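Local coordinates for ectonucleotide pyrophosphatase/phosphodiesterase family member 5 (Mus musculus, PDB 5VEO), which probably hydrolyses nucleotide phosphodiester bonds with restricted activity, as a zinc-dependent ectoenzyme of the nucleotide pyrophosphatase/phosphodiesterase family, at residues 142-146 and 172-178; 55-60 and 74-79; 96-100 and 128-132. The protein carries 1 engineered substitution. All blocks are in the same frame, centred on the assembly; numbering follows the deposited sequence.

Contact 1 (142-146 and 172-178). With ZN (zinc ion), chain F; ZN (zinc ion), chain D; AMP (adenosine monophosphate), chain Q; NAG (2-acetamido-2-deoxy-beta-D-glucopyranose), chain I.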
loop_
_atom_site.group_PDB
_atom_site.type_symbol
_atom_site.label_atom_id
_atom_site.label_comp_id
_atom_site.label_asym_id
_atom_site.label_seq_id
_atom_site.Cartn_x
_atom_site.Cartn_y
_atom_site.Cartn_z
ATOM N N PRO A 142 -12.776 -13.410 -4.285
ATOM C CA PRO A 142 -11.506 -13.832 -4.890
ATOM C C PRO A 142 -10.947 -12.734 -5.780
ATOM O O PRO A 142 -11.675 -12.120 -6.556
ATOM C CB PRO A 142 -11.907 -15.072 -5.700
ATOM C CG PRO A 142 -13.135 -15.560 -5.018
ATOM C CD PRO A 142 -13.869 -14.310 -4.665
ATOM N N TYR A 143 -9.652 -12.448 -5.650
ATOM C CA TYR A 143 -9.114 -11.309 -6.384
ATOM C C TYR A 143 -9.301 -11.499 -7.885
ATOM O O TYR A 143 -8.940 -12.539 -8.460
ATOM C CB TYR A 143 -7.630 -11.068 -6.094
ATOM C CG TYR A 143 -7.176 -9.820 -6.825
ATOM C CD1 TYR A 143 -6.473 -9.895 -8.012
ATOM C CD2 TYR A 143 -7.552 -8.563 -6.366
ATOM C CE1 TYR A 143 -6.088 -8.754 -8.698
ATOM C CE2 TYR A 143 -7.179 -7.408 -7.047
ATOM C CZ TYR A 143 -6.470 -7.516 -8.238
ATOM O OH TYR A 143 -6.093 -6.368 -8.911
ATOM N N ASN A 144 -9.834 -10.464 -8.525
ATOM C CA ASN A 144 -10.035 -10.486 -9.968
ATOM C C ASN A 144 -10.067 -9.039 -10.436
ATOM O O ASN A 144 -11.048 -8.327 -10.201
ATOM C CB ASN A 144 -11.313 -11.234 -10.330
ATOM C CG ASN A 144 -11.461 -11.421 -11.819
ATOM O OD1 ASN A 144 -11.063 -10.558 -12.598
ATOM N ND2 ASN A 144 -12.032 -12.552 -12.230
ATOM N N GLU A 145 -8.993 -8.617 -11.096
ATOM C CA GLU A 145 -8.855 -7.232 -11.529
ATOM C C GLU A 145 -9.920 -6.822 -12.539
ATOM O O GLU A 145 -10.174 -5.618 -12.705
ATOM C CB GLU A 145 -7.448 -7.049 -12.109
ATOM C CG GLU A 145 -7.113 -5.642 -12.465
ATOM C CD GLU A 145 -5.629 -5.459 -12.677
ATOM O OE1 GLU A 145 -4.953 -6.470 -12.960
ATOM O OE2 GLU A 145 -5.130 -4.319 -12.532
ATOM N N SER A 146 -10.541 -7.795 -13.226
ATOM C CA SER A 146 -11.554 -7.508 -14.239
ATOM C C SER A 146 -12.903 -7.121 -13.661
ATOM O O SER A 146 -13.771 -6.670 -14.416
ATOM C CB SER A 146 -11.747 -8.722 -15.145
ATOM O OG SER A 146 -10.530 -9.032 -15.796
ATOM N N TYR A 172 -10.985 -1.865 -2.832
ATOM C CA TYR A 172 -9.726 -1.624 -3.519
ATOM C C TYR A 172 -9.986 -1.430 -5.008
ATOM O O TYR A 172 -10.809 -2.141 -5.614
ATOM C CB TYR A 172 -8.777 -2.797 -3.271
ATOM C CG TYR A 172 -7.494 -2.775 -4.054
ATOM C CD1 TYR A 172 -6.441 -1.948 -3.685
ATOM C CD2 TYR A 172 -7.342 -3.564 -5.170
ATOM C CE1 TYR A 172 -5.261 -1.931 -4.403
ATOM C CE2 TYR A 172 -6.178 -3.553 -5.897
ATOM C CZ TYR A 172 -5.141 -2.726 -5.519
ATOM O OH TYR A 172 -3.997 -2.731 -6.262
ATOM N N TRP A 173 -9.248 -0.487 -5.598
ATOM C CA TRP A 173 -9.271 -0.232 -7.037
ATOM C C TRP A 173 -7.844 0.012 -7.517
ATOM O O TRP A 173 -7.049 0.627 -6.800
ATOM C CB TRP A 173 -10.172 0.965 -7.353
ATOM C CG TRP A 173 -10.421 1.239 -8.805
ATOM C CD1 TRP A 173 -10.113 2.384 -9.493
ATOM C CD2 TRP A 173 -11.043 0.363 -9.750
ATOM N NE1 TRP A 173 -10.520 2.273 -10.798
ATOM C CE2 TRP A 173 -11.087 1.041 -10.984
ATOM C CE3 TRP A 173 -11.567 -0.930 -9.669
ATOM C CZ2 TRP A 173 -11.623 0.467 -12.131
ATOM C CZ3 TRP A 173 -12.116 -1.498 -10.801
ATOM C CH2 TRP A 173 -12.134 -0.803 -12.022
ATOM N N GLU A 174 -7.525 -0.464 -8.739
ATOM C CA GLU A 174 -6.147 -0.507 -9.236
ATOM C C GLU A 174 -5.675 0.796 -9.877
ATOM O O GLU A 174 -4.474 0.918 -10.197
ATOM C CB GLU A 174 -5.998 -1.641 -10.246
ATOM C CG GLU A 174 -6.204 -3.033 -9.657
ATOM C CD GLU A 174 -7.661 -3.454 -9.470
ATOM O OE1 GLU A 174 -7.876 -4.519 -8.832
ATOM O OE2 GLU A 174 -8.575 -2.763 -9.997
ATOM N N GLU A 175 -6.580 1.745 -10.094
ATOM C CA GLU A 175 -6.213 3.072 -10.588
ATOM C C GLU A 175 -6.197 4.079 -9.441
ATOM O O GLU A 175 -7.010 3.972 -8.499
ATOM C CB GLU A 175 -7.181 3.531 -11.676
ATOM C CG GLU A 175 -7.073 2.764 -12.975
ATOM C CD GLU A 175 -5.844 3.116 -13.824
ATOM O OE1 GLU A 175 -4.828 3.613 -13.293
ATOM O OE2 GLU A 175 -5.907 2.858 -15.046
ATOM N N PRO A 176 -5.319 5.101 -9.544
ATOM C CA PRO A 176 -4.532 5.507 -10.713
ATOM C C PRO A 176 -3.114 4.899 -10.843
ATOM O O PRO A 176 -2.334 5.338 -11.683
ATOM C CB PRO A 176 -4.449 7.022 -10.525
ATOM C CG PRO A 176 -4.375 7.186 -9.058
ATOM C CD PRO A 176 -5.302 6.139 -8.501
ATOM N N ASP A 177 -2.821 3.861 -10.056
ATOM C CA ASP A 177 -1.520 3.189 -10.138
ATOM C C ASP A 177 -1.228 2.668 -11.544
ATOM O O ASP A 177 -0.136 2.886 -12.092
ATOM C CB ASP A 177 -1.469 2.046 -9.126
ATOM C CG ASP A 177 -0.143 1.323 -9.127
ATOM O OD1 ASP A 177 0.825 1.850 -8.537
ATOM O OD2 ASP A 177 -0.061 0.201 -9.693
ATOM N N ASP A 178 -2.179 1.938 -12.132
ATOM C CA ASP A 178 -1.930 1.270 -13.411
ATOM C C ASP A 178 -1.538 2.275 -14.488
ATOM O O ASP A 178 -0.527 2.111 -15.180
ATOM C CB ASP A 178 -3.177 0.505 -13.852
ATOM C CG ASP A 178 -3.247 -0.894 -13.287
ATOM O OD1 ASP A 178 -2.255 -1.353 -12.689
ATOM O OD2 ASP A 178 -4.299 -1.536 -13.460
HETATM ZN ZN ZN F . -3.132 -3.764 -12.275
HETATM ZN ZN ZN D . 2.269 0.311 -8.757
HETATM P P AMP Q . 1.817 -1.932 -6.776
HETATM O O1P AMP Q . 2.908 -2.268 -5.805
HETATM O O2P AMP Q . 2.379 -1.543 -8.149
HETATM O O3P AMP Q . 0.860 -0.861 -6.260
HETATM O "O5'" AMP Q . 0.921 -3.239 -7.005
HETATM C "C5'" AMP Q . -0.440 -3.082 -7.437
HETATM C "C4'" AMP Q . -0.907 -4.164 -8.370
HETATM O "O4'" AMP Q . -1.147 -5.341 -7.609
HETATM C "C3'" AMP Q . -2.240 -3.843 -9.048
HETATM O "O3'" AMP Q . -2.040 -3.536 -10.411
HETATM C "C2'" AMP Q . -3.071 -5.122 -8.911
HETATM O "O2'" AMP Q . -3.618 -5.607 -10.108
HETATM C "C1'" AMP Q . -2.096 -6.110 -8.304
HETATM N N9 AMP Q . -2.718 -7.023 -7.371
HETATM C C8 AMP Q . -3.308 -6.727 -6.200
HETATM N N7 AMP Q . -3.748 -7.866 -5.609
HETATM C C5 AMP Q . -3.407 -8.885 -6.442
HETATM C C6 AMP Q . -3.550 -10.355 -6.445
HETATM N N6 AMP Q . -4.162 -10.971 -5.418
HETATM N N1 AMP Q . -3.059 -11.047 -7.488
HETATM C C2 AMP Q . -2.438 -10.460 -8.527
HETATM N N3 AMP Q . -2.257 -9.131 -8.600
HETATM C C4 AMP Q . -2.735 -8.325 -7.598
HETATM C C1 NAG I . -12.193 -12.808 -13.635
HETATM C C2 NAG I . -12.029 -14.289 -13.950
HETATM C C3 NAG I . -12.019 -14.483 -15.447
HETATM C C4 NAG I . -13.311 -13.955 -16.048
HETATM C C5 NAG I . -13.656 -12.529 -15.602
HETATM C C6 NAG I . -15.109 -12.230 -15.916
HETATM C C7 NAG I . -10.764 -16.008 -12.727
HETATM C C8 NAG I . -9.420 -16.410 -12.193
HETATM N N2 NAG I . -10.814 -14.832 -13.363
HETATM O O3 NAG I . -11.910 -15.872 -15.737
HETATM O O4 NAG I . -13.198 -13.959 -17.466
HETATM O O5 NAG I . -13.462 -12.327 -14.183
HETATM O O6 NAG I . -15.700 -11.257 -15.065
HETATM O O7 NAG I . -11.757 -16.718 -12.590
HETATM O O HOH W 1 -1.496 -5.237 -13.125
HETATM O O HOH W 2 -3.170 -5.474 -14.067
HETATM O O HOH W 3 -4.183 -3.540 -14.395
#

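Contact 2 (55-60 and 74-79). Engineered in segment 55-60: Ala58 (natural residue Thr). With AMP (adenosine monophosphate), chain Q.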
loop_
_atom_site.group_PDB
_atom_site.type_symbol
_atom_site.label_atom_id
_atom_site.label_comp_id
_atom_site.label_asym_id
_atom_site.label_seq_id
_atom_site.Cartn_x
_atom_site.Cartn_y
_atom_site.Cartn_z
ATOM N N ILE A 55 9.215 -0.733 1.939
ATOM C CA ILE A 55 9.242 -0.104 0.622
ATOM C C ILE A 55 7.843 0.338 0.214
ATOM O O ILE A 55 6.843 -0.253 0.601
ATOM C CB ILE A 55 9.851 -1.058 -0.439
ATOM C CG1 ILE A 55 8.949 -2.265 -0.710
ATOM C CG2 ILE A 55 11.238 -1.498 -0.014
ATOM C CD1 ILE A 55 9.467 -3.177 -1.804
ATOM N N THR A 56 7.781 1.379 -0.618
ATOM C CA THR A 56 6.518 2.051 -0.900
ATOM C C THR A 56 5.807 1.389 -2.086
ATOM O O THR A 56 5.552 2.002 -3.144
ATOM C CB THR A 56 6.750 3.552 -1.110
ATOM O OG1 THR A 56 7.748 3.785 -2.119
ATOM C CG2 THR A 56 7.171 4.240 0.187
ATOM N N LYS A 57 5.472 0.106 -1.872
ATOM C CA LYS A 57 4.727 -0.744 -2.801
ATOM C C LYS A 57 3.424 -1.219 -2.158
ATOM O O LYS A 57 3.194 -1.060 -0.951
ATOM C CB LYS A 57 5.578 -1.952 -3.248
ATOM C CG LYS A 57 6.912 -1.590 -3.903
ATOM C CD LYS A 57 6.828 -1.631 -5.353
ATOM C CE LYS A 57 8.127 -1.537 -6.103
ATOM N NZ LYS A 57 7.742 -1.077 -7.494
ATOM N N ALA A 58 2.563 -1.851 -2.960
ATOM C CA ALA A 58 1.211 -2.202 -2.518
ATOM C C ALA A 58 1.189 -3.161 -1.333
ATOM O O ALA A 58 0.444 -2.943 -0.370
ATOM C CB ALA A 58 0.427 -2.806 -3.680
ATOM N N TYR A 59 1.910 -4.273 -1.410
ATOM C CA TYR A 59 1.613 -5.300 -0.421
ATOM C C TYR A 59 2.144 -4.895 0.954
ATOM O O TYR A 59 1.416 -5.035 1.948
ATOM C CB TYR A 59 2.102 -6.681 -0.914
ATOM C CG TYR A 59 0.931 -7.322 -1.619
ATOM C CD1 TYR A 59 0.349 -6.719 -2.724
ATOM C CD2 TYR A 59 0.315 -8.445 -1.097
ATOM C CE1 TYR A 59 -0.797 -7.247 -3.316
ATOM C CE2 TYR A 59 -0.807 -8.985 -1.685
ATOM C CZ TYR A 59 -1.359 -8.387 -2.797
ATOM O OH TYR A 59 -2.503 -8.928 -3.340
ATOM N N PRO A 60 3.351 -4.331 1.077
ATOM C CA PRO A 60 3.752 -3.841 2.407
ATOM C C PRO A 60 2.815 -2.766 2.939
ATOM O O PRO A 60 2.477 -2.765 4.130
ATOM C CB PRO A 60 5.170 -3.305 2.168
ATOM C CG PRO A 60 5.650 -3.997 0.988
ATOM C CD PRO A 60 4.461 -4.249 0.115
ATOM N N HIS A 74 5.477 -6.969 10.236
ATOM C CA HIS A 74 4.380 -7.789 9.726
ATOM C C HIS A 74 4.818 -8.779 8.653
ATOM O O HIS A 74 4.054 -9.695 8.347
ATOM C CB HIS A 74 3.203 -6.930 9.253
ATOM C CG HIS A 74 3.484 -6.013 8.106
ATOM N ND1 HIS A 74 4.047 -6.430 6.916
ATOM C CD2 HIS A 74 3.185 -4.702 7.943
ATOM C CE1 HIS A 74 4.101 -5.410 6.079
ATOM N NE2 HIS A 74 3.591 -4.347 6.682
ATOM N N GLY A 75 6.033 -8.648 8.109
ATOM C CA GLY A 75 6.643 -9.666 7.277
ATOM C C GLY A 75 6.325 -9.602 5.798
ATOM O O GLY A 75 6.917 -10.366 5.023
ATOM N N ILE A 76 5.430 -8.714 5.374
ATOM C CA ILE A 76 5.165 -8.515 3.939
ATOM C C ILE A 76 6.078 -7.369 3.519
ATOM O O ILE A 76 5.702 -6.192 3.494
ATOM C CB ILE A 76 3.683 -8.236 3.654
ATOM C CG1 ILE A 76 2.789 -9.398 4.117
ATOM C CG2 ILE A 76 3.469 -7.971 2.170
ATOM C CD1 ILE A 76 2.947 -10.681 3.324
ATOM N N VAL A 77 7.341 -7.716 3.242
ATOM C CA VAL A 77 8.365 -6.688 3.042
ATOM C C VAL A 77 8.436 -6.190 1.603
ATOM O O VAL A 77 9.045 -5.143 1.359
ATOM C CB VAL A 77 9.760 -7.167 3.496
ATOM C CG1 VAL A 77 9.717 -7.670 4.935
ATOM C CG2 VAL A 77 10.328 -8.240 2.597
ATOM N N ALA A 78 7.803 -6.874 0.659
ATOM C CA ALA A 78 7.836 -6.491 -0.742
ATOM C C ALA A 78 6.722 -7.236 -1.467
ATOM O O ALA A 78 6.115 -8.161 -0.922
ATOM C CB ALA A 78 9.200 -6.808 -1.367
ATOM N N ASN A 79 6.480 -6.840 -2.725
ATOM C CA ASN A 79 5.568 -7.577 -3.592
ATOM C C ASN A 79 6.193 -8.862 -4.099
ATOM O O ASN A 79 5.468 -9.749 -4.543
ATOM C CB ASN A 79 5.167 -6.762 -4.813
ATOM C CG ASN A 79 4.378 -5.514 -4.470
ATOM O OD1 ASN A 79 3.809 -5.357 -3.378
ATOM N ND2 ASN A 79 4.309 -4.632 -5.440
HETATM P P AMP Q . 1.817 -1.932 -6.776
HETATM O O1P AMP Q . 2.908 -2.268 -5.805
HETATM O O2P AMP Q . 2.379 -1.543 -8.149
HETATM O O3P AMP Q . 0.860 -0.861 -6.260
HETATM O "O5'" AMP Q . 0.921 -3.239 -7.005
HETATM C "C5'" AMP Q . -0.440 -3.082 -7.437
HETATM C "C4'" AMP Q . -0.907 -4.164 -8.370
HETATM O "O4'" AMP Q . -1.147 -5.341 -7.609
HETATM C "C3'" AMP Q . -2.240 -3.843 -9.048
HETATM O "O3'" AMP Q . -2.040 -3.536 -10.411
HETATM C "C2'" AMP Q . -3.071 -5.122 -8.911
HETATM O "O2'" AMP Q . -3.618 -5.607 -10.108
HETATM C "C1'" AMP Q . -2.096 -6.110 -8.304
HETATM N N9 AMP Q . -2.718 -7.023 -7.371
HETATM C C8 AMP Q . -3.308 -6.727 -6.200
HETATM N N7 AMP Q . -3.748 -7.866 -5.609
HETATM C C5 AMP Q . -3.407 -8.885 -6.442
HETATM C C6 AMP Q . -3.550 -10.355 -6.445
HETATM N N6 AMP Q . -4.162 -10.971 -5.418
HETATM N N1 AMP Q . -3.059 -11.047 -7.488
HETATM C C2 AMP Q . -2.438 -10.460 -8.527
HETATM N N3 AMP Q . -2.257 -9.131 -8.600
HETATM C C4 AMP Q . -2.735 -8.325 -7.598
#

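Contact 3 (96-100 and 128-132)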
loop_
_atom_site.group_PDB
_atom_site.type_symbol
_atom_site.label_atom_id
_atom_site.label_comp_id
_atom_site.label_asym_id
_atom_site.label_seq_id
_atom_site.Cartn_x
_atom_site.Cartn_y
_atom_site.Cartn_z
ATOM N N ASP A 96 1.159 -15.240 -6.907
ATOM C CA ASP A 96 1.690 -16.257 -5.999
ATOM C C ASP A 96 1.844 -15.652 -4.604
ATOM O O ASP A 96 2.954 -15.479 -4.080
ATOM C CB ASP A 96 3.017 -16.784 -6.542
ATOM C CG ASP A 96 3.599 -17.916 -5.716
ATOM O OD1 ASP A 96 2.851 -18.573 -4.958
ATOM O OD2 ASP A 96 4.830 -18.138 -5.824
ATOM N N ILE A 97 0.687 -15.327 -4.010
ATOM C CA ILE A 97 0.598 -14.634 -2.734
ATOM C C ILE A 97 -0.189 -15.414 -1.693
ATOM O O ILE A 97 -0.471 -14.877 -0.623
ATOM C CB ILE A 97 -0.035 -13.241 -2.906
ATOM C CG1 ILE A 97 -1.531 -13.389 -3.287
ATOM C CG2 ILE A 97 0.769 -12.467 -3.904
ATOM C CD1 ILE A 97 -2.445 -12.348 -2.715
ATOM N N TYR A 98 -0.598 -16.644 -1.995
ATOM C CA TYR A 98 -1.600 -17.321 -1.177
ATOM C C TYR A 98 -0.994 -18.277 -0.165
ATOM O O TYR A 98 -1.742 -18.952 0.545
ATOM C CB TYR A 98 -2.620 -18.041 -2.084
ATOM C CG TYR A 98 -3.419 -17.021 -2.839
ATOM C CD1 TYR A 98 -4.488 -16.367 -2.238
ATOM C CD2 TYR A 98 -3.051 -16.632 -4.117
ATOM C CE1 TYR A 98 -5.187 -15.370 -2.908
ATOM C CE2 TYR A 98 -3.748 -15.643 -4.793
ATOM C CZ TYR A 98 -4.808 -15.017 -4.184
ATOM O OH TYR A 98 -5.469 -14.025 -4.865
ATOM N N ASP A 99 0.330 -18.327 -0.050
ATOM C CA ASP A 99 0.960 -19.126 1.001
ATOM C C ASP A 99 0.797 -18.395 2.331
ATOM O O ASP A 99 1.431 -17.361 2.576
ATOM C CB ASP A 99 2.426 -19.385 0.675
ATOM C CG ASP A 99 3.123 -20.272 1.712
ATOM O OD1 ASP A 99 2.608 -20.424 2.844
ATOM O OD2 ASP A 99 4.208 -20.806 1.393
ATOM N N SER A 100 -0.074 -18.936 3.181
ATOM C CA SER A 100 -0.447 -18.301 4.439
ATOM C C SER A 100 0.754 -17.898 5.283
ATOM O O SER A 100 0.690 -16.903 6.018
ATOM C CB SER A 100 -1.339 -19.260 5.227
ATOM O OG SER A 100 -2.468 -19.637 4.459
ATOM N N ALA A 128 -6.908 -10.016 1.388
ATOM C CA ALA A 128 -8.192 -10.354 1.988
ATOM C C ALA A 128 -8.734 -11.696 1.499
ATOM O O ALA A 128 -9.603 -12.280 2.162
ATOM C CB ALA A 128 -9.202 -9.238 1.715
ATOM N N ASP A 129 -8.247 -12.207 0.370
ATOM C CA ASP A 129 -8.660 -13.518 -0.117
ATOM C C ASP A 129 -7.621 -14.589 0.199
ATOM O O ASP A 129 -7.613 -15.660 -0.429
ATOM C CB ASP A 129 -8.992 -13.461 -1.618
ATOM C CG ASP A 129 -7.824 -13.033 -2.490
ATOM O OD1 ASP A 129 -6.989 -12.232 -2.036
ATOM O OD2 ASP A 129 -7.766 -13.480 -3.663
ATOM N N VAL A 130 -6.768 -14.325 1.185
ATOM C CA VAL A 130 -5.736 -15.249 1.644
ATOM C C VAL A 130 -6.159 -15.798 2.996
ATOM O O VAL A 130 -6.631 -15.048 3.850
ATOM C CB VAL A 130 -4.372 -14.542 1.764
ATOM C CG1 VAL A 130 -3.289 -15.488 2.315
ATOM C CG2 VAL A 130 -3.920 -13.973 0.428
ATOM N N LYS A 131 -5.951 -17.093 3.210
ATOM C CA LYS A 131 -6.245 -17.670 4.510
ATOM C C LYS A 131 -5.124 -17.286 5.470
ATOM O O LYS A 131 -3.953 -17.570 5.213
ATOM C CB LYS A 131 -6.396 -19.188 4.418
ATOM C CG LYS A 131 -6.776 -19.796 5.730
ATOM C CD LYS A 131 -6.888 -21.318 5.616
ATOM C CE LYS A 131 -8.295 -21.724 5.277
ATOM N NZ LYS A 131 -8.503 -23.219 5.290
ATOM N N ILE A 132 -5.470 -16.606 6.556
ATOM C CA ILE A 132 -4.487 -16.111 7.513
ATOM C C ILE A 132 -4.930 -16.555 8.897
ATOM O O ILE A 132 -6.046 -16.239 9.326
ATOM C CB ILE A 132 -4.337 -14.581 7.441
ATOM C CG1 ILE A 132 -3.937 -14.150 6.020
ATOM C CG2 ILE A 132 -3.301 -14.093 8.450
ATOM C CD1 ILE A 132 -4.004 -12.622 5.791
HETATM O O HOH W 4 -4.496 -18.815 1.264
#

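Contact 1 (142-146 and 172-178)
In the AMP pocket, Tyr143 meets Glu174 next to a zinc ion that also binds the ribose. Tyr143 OH donates to Glu174 OE1 at 2.6 Å. The carboxylate is met on its anti side, with the hydroxyl 28° out of its plane. The same Tyr143 OH accepts from AMP O2' at 2.9 Å, so one phenol links the sugar to the protein. CG of Tyr143 is anti to the backbone N (chi1 -176°), which brings the ring face against the adenine. AMP C5 lies over that face of Tyr143, 3.5 Å above the plane and toward the rim. A phenylalanine in place of Tyr143 would probably leave Glu174 OE1 and AMP O2' without this shared hydroxyl partner. Glu174 OE1 also makes a salt bridge to Arg152.

The Glu145 and Asp178 side chains approach each other from opposite directions and share one zinc ion. Glu145 OE2 binds it at 2.1 Å. Asp178 OD1 binds it at a longer 2.6 Å. AMP O3' and three waters are also bound. Asp177 binds a second zinc with His181 and His325, and that ion holds AMP O2P. Glu145 OE2 and Asp178 OD2 are both acceptors, yet they lie 3.0 Å apart. The zinc between their carboxylates probably offsets the repulsion, so that Glu145 and Asp178 can together present the metal to the ribose.

Contact 2 (55-60 and 74-79)
Tyr59 and Asn79 make the main polar link between the two segments. Tyr59 N donates to Asn79 OD1 at 2.9 Å. The bond is fairly straight, 158° at the hydrogen, and the donor lies in the carbonyl plane. The Asn79 amide stands almost square to the Tyr59 ring. The nitrogen of the same amide, Asn79 ND2, donates to AMP O1P at 2.8 Å. CG of Asn79 is anti to the carbonyl carbon (chi1 -64°), which lets the amide span Tyr59 N and the phosphate. Ala58 N gives O1P a second bond, of 2.9 Å. One phosphate oxygen is thus gripped by a side chain and by the N-terminal turn of a helix, whose dipole probably adds to the hold. Ala58 is engineered. The natural residue is threonine, probably the nucleophile as in related enzymes, and this form is inactive. Tyr59 OH comes within 2.8 Å of AMP N7.

A second, weak bond runs from His74 NE2 to Pro60 O at 3.2 Å. NE2 is also hydrogen-bonded to Thr64. His74 ND1 accepts from Ile76 N in the ring plane, which fixes how the ring is turned.

Pro60 sets its ring carbons against the backbone of Ile76 and Val77, and its CA makes a CA-H...O contact with Ile76 O. Apolar pairs complete the packing. Ile76 CG2 presses on Tyr59 CB at 3.6 Å. Ile55 CD1 meets Ala78 CB at 3.7 Å.

The contact brings the start of helix 58-67 against the loop between helix 71-74 and strand 80-83. Ile76 also touches Tyr63 of helix 58-67.

Contact 3 (96-100 and 128-132)
Tyr98 and Asp129 meet at the adenine end of the AMP pocket, where two loops come together. Tyr98 OH donates to Asp129 OD2 at 2.6 Å. The oxygen is met on the syn side of the carboxylate, with the hydroxyl 30° out of that plane. The carboxylate sits at the edge of the Tyr98 ring and is turned almost square to it, at 86°. CG of Asp129 lies between its backbone N and carbonyl carbon (chi1 60°), which puts OD2 within reach of the phenol. Asp129 OD2 has a second donor in Tyr143 N. The same Tyr98 OH makes a weak hydrogen bond with AMP N6, so the hydroxyl serves both the base and the aspartate.

Neither segment is regular helix or strand. Segment 96-100 belongs to the loop between strand 88-91 and helix 109-115. Segment 128-132 lies in the loop joining strand 120-123 to strand 139-140 at one border of the central mixed sheet. The contact therefore ties a loop that lines the pocket to a connection at the sheet edge.

Val130 supplies the apolar contact between the loops. Its CG2 touches Tyr98 CD1 at 3.6 Å. Ile97 CD1 lies 3.8 Å from the same Val130 CG2. Ile97 also places CG1 over one face of the Tyr98 ring.

Further along, Ser100 OG donates to Lys131 O at 2.7 Å, from a position tilted off the carbonyl plane. Between the Tyr98–Asp129 and Ser100–Lys131 bonds a water bridges the backbones. It donates to Tyr98 O at 2.8 Å and accepts from Lys131 N at 3.0 Å.

In the fold
From the N terminus the three contacts follow in series, and none nests in or crosses another. Contact 2 comes first. It closes a short, largely helical loop made of helices 58-67 and 71-74. Contact 3 is next, closing a loop through helix 109-115 and strand 120-123. Contact 1 comes last and spans helix 149-160 and most of strand 168-173. Contacts 1 and 2 do not touch, but both hold AMP, and their centres are about 17 Å apart. Contact 3 touches both. It meets contact 1 where the loops after strands 120-123 and 139-140 come together, and contact 2 at the start of helix 58-67. Together they line the nucleotide pocket from the phosphate to the base.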